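Local structure of S.cerevisiae chromosome XVI reading frame ORF YPL253c (Saccharomyces cerevisiae, 2O0A) at residues Leu99-His104 with Asn269-Lys274. The protein partners the minus-end-directed motor KAR3, recruiting it to microtubules and targeting or maintaining it at the spindle pole body, and cross-links antiparallel microtubules as part of the KAR3-VIK1 heterodimer. Numbering follows the deposited sequence. Where two conformers were deposited one is given.
With EDO (1,2-ethanediol), chain B.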
loop_
_atom_site.group_PDB
_atom_site.type_symbol
_atom_site.label_atom_id
_atom_site.label_comp_id
_atom_site.label_asym_id
_atom_site.label_seq_id
_atom_site.Cartn_x
_atom_site.Cartn_y
_atom_site.Cartn_z
ATOM N N LEU A 99 1.886 -5.973 -0.888
ATOM C CA LEU A 99 2.070 -7.396 -1.204
ATOM C C LEU A 99 2.480 -8.136 0.051
ATOM O O LEU A 99 3.432 -7.744 0.748
ATOM C CB LEU A 99 3.170 -7.550 -2.266
ATOM C CG LEU A 99 2.805 -7.272 -3.728
ATOM C CD1 LEU A 99 2.338 -5.858 -3.961
ATOM C CD2 LEU A 99 3.978 -7.590 -4.648
ATOM N N SER A 100 1.760 -9.212 0.335
ATOM C CA SER A 100 1.976 -10.014 1.545
ATOM C C SER A 100 1.764 -11.458 1.165
ATOM O O SER A 100 1.057 -11.737 0.208
ATOM C CB SER A 100 0.966 -9.639 2.612
ATOM O OG SER A 100 1.206 -8.321 3.132
ATOM N N THR A 101 2.365 -12.385 1.910
ATOM C CA THR A 101 2.102 -13.809 1.648
ATOM C C THR A 101 1.398 -14.493 2.825
ATOM O O THR A 101 1.144 -15.713 2.797
ATOM C CB THR A 101 3.395 -14.586 1.276
ATOM O OG1 THR A 101 4.357 -14.425 2.325
ATOM C CG2 THR A 101 3.970 -14.088 -0.051
ATOM N N THR A 102 1.096 -13.710 3.856
ATOM C CA THR A 102 0.360 -14.170 5.028
ATOM C C THR A 102 -0.723 -13.144 5.353
ATOM O O THR A 102 -0.647 -12.003 4.884
ATOM C CB THR A 102 1.281 -14.333 6.248
ATOM O OG1 THR A 102 1.947 -13.091 6.534
ATOM C CG2 THR A 102 2.316 -15.421 6.006
ATOM N N PRO A 103 -1.746 -13.548 6.128
ATOM C CA PRO A 103 -2.781 -12.605 6.552
ATOM C C PRO A 103 -2.179 -11.344 7.157
ATOM O O PRO A 103 -1.305 -11.423 8.038
ATOM C CB PRO A 103 -3.549 -13.397 7.611
ATOM C CG PRO A 103 -3.418 -14.808 7.160
ATOM C CD PRO A 103 -2.013 -14.914 6.626
ATOM N N HIS A 104 -2.628 -10.184 6.671
ATOM C CA HIS A 104 -2.115 -8.908 7.150
ATOM C C HIS A 104 -3.207 -7.893 7.528
ATOM O O HIS A 104 -3.130 -6.683 7.191
ATOM C CB HIS A 104 -1.169 -8.315 6.108
ATOM C CG HIS A 104 0.260 -8.747 6.271
ATOM N ND1 HIS A 104 1.258 -7.887 6.677
ATOM C CD2 HIS A 104 0.853 -9.953 6.098
ATOM C CE1 HIS A 104 2.403 -8.544 6.745
ATOM N NE2 HIS A 104 2.188 -9.799 6.393
ATOM N N ASN A 269 5.859 -6.878 1.900
ATOM C CA ASN A 269 5.952 -7.377 3.271
ATOM C C ASN A 269 6.636 -8.728 3.262
ATOM O O ASN A 269 6.053 -9.720 2.813
ATOM C CB ASN A 269 4.564 -7.465 3.915
ATOM C CG ASN A 269 3.904 -6.109 4.034
ATOM O OD1 ASN A 269 4.211 -5.327 4.946
ATOM N ND2 ASN A 269 2.982 -5.811 3.109
ATOM N N LEU A 270 7.867 -8.760 3.766
ATOM C CA LEU A 270 8.705 -9.952 3.671
ATOM C C LEU A 270 8.825 -10.592 5.042
ATOM O O LEU A 270 9.505 -10.080 5.924
ATOM C CB LEU A 270 10.086 -9.602 3.094
ATOM C CG LEU A 270 10.196 -8.777 1.803
ATOM C CD1 LEU A 270 11.659 -8.617 1.432
ATOM C CD2 LEU A 270 9.400 -9.386 0.630
ATOM N N ASN A 271 8.139 -11.713 5.221
ATOM C CA ASN A 271 8.108 -12.373 6.517
ATOM C C ASN A 271 8.025 -13.877 6.353
ATOM O O ASN A 271 7.626 -14.586 7.270
ATOM C CB ASN A 271 6.906 -11.868 7.321
ATOM C CG ASN A 271 5.587 -12.394 6.786
ATOM O OD1 ASN A 271 5.478 -12.758 5.608
ATOM N ND2 ASN A 271 4.580 -12.456 7.652
ATOM N N ASP A 272 8.412 -14.345 5.174
ATOM C CA ASP A 272 8.099 -15.692 4.721
ATOM C C ASP A 272 9.267 -16.213 3.886
ATOM O O ASP A 272 9.417 -15.865 2.713
ATOM C CB ASP A 272 6.827 -15.596 3.876
ATOM C CG ASP A 272 6.262 -16.934 3.482
ATOM O OD1 ASP A 272 6.666 -17.977 4.045
ATOM O OD2 ASP A 272 5.382 -16.926 2.594
ATOM N N SER A 273 10.098 -17.065 4.481
ATOM C CA SER A 273 11.275 -17.547 3.770
ATOM C C SER A 273 10.999 -18.230 2.428
ATOM O O SER A 273 11.711 -17.998 1.458
ATOM C CB SER A 273 12.101 -18.459 4.670
ATOM O OG SER A 273 12.692 -17.687 5.693
ATOM N N LYS A 274 9.961 -19.058 2.365
ATOM C CA LYS A 274 9.703 -19.825 1.141
ATOM C C LYS A 274 9.352 -18.934 -0.052
ATOM O O LYS A 274 9.670 -19.262 -1.180
ATOM C CB LYS A 274 8.659 -20.926 1.361
ATOM C CG LYS A 274 7.259 -20.447 1.643
ATOM C CD LYS A 274 6.309 -21.633 1.661
ATOM C CE LYS A 274 4.902 -21.213 1.303
ATOM N NZ LYS A 274 4.126 -22.348 0.718
HETATM C C1 EDO B . 5.894 -6.670 7.659
HETATM O O1 EDO B . 4.497 -6.388 7.723
HETATM C C2 EDO B . 6.087 -8.185 7.528
HETATM O O2 EDO B . 4.920 -8.849 8.051
HETATM O O HOH W 1 3.860 -11.324 4.098
HETATM O O HOH W 2 6.322 -12.373 2.388
#
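With chi1 of 57° in both Thr101 and Thr102, each OG1 sits between its backbone N and carbonyl carbon, where it meets Asp272 and Asn271 respectively. The site belongs to the C-terminal motor homology domain of Vik1, a kinesin motor fold lacking a nucleotide-binding site, and the loop between strand 94-99 and helix 105-116 probably corresponds to the P-loop of active kinesins. It illustrates how side chains can tie such a loop to the end of a neighbouring parallel strand, 265-270. Thr101 OG1 donates to Asp272 OD2 on its anti side (2.7 Å), while Asn271 ND2 gives a nearly straight bond, 166° at the hydrogen, to Thr102 OG1 (2.9 Å), which lies close to the amide plane. Deeper in, Asn269 grips Leu99 O twice, through its backbone N (2.8 Å) and through ND2 (3.1 Å), the latter 59° out of the carbonyl plane. With an alanine here, Leu99 O would probably lose its second donor. Helix 276-289 packs against Thr101 and Leu270. Two waters bridge the segments: one accepts from Thr101 N (2.9 Å) and lies close to Asn269 O and Asn271 OD1; the other donates to Thr101 OG1 (2.8 Å) and lies 2.7 Å from Asn269 O.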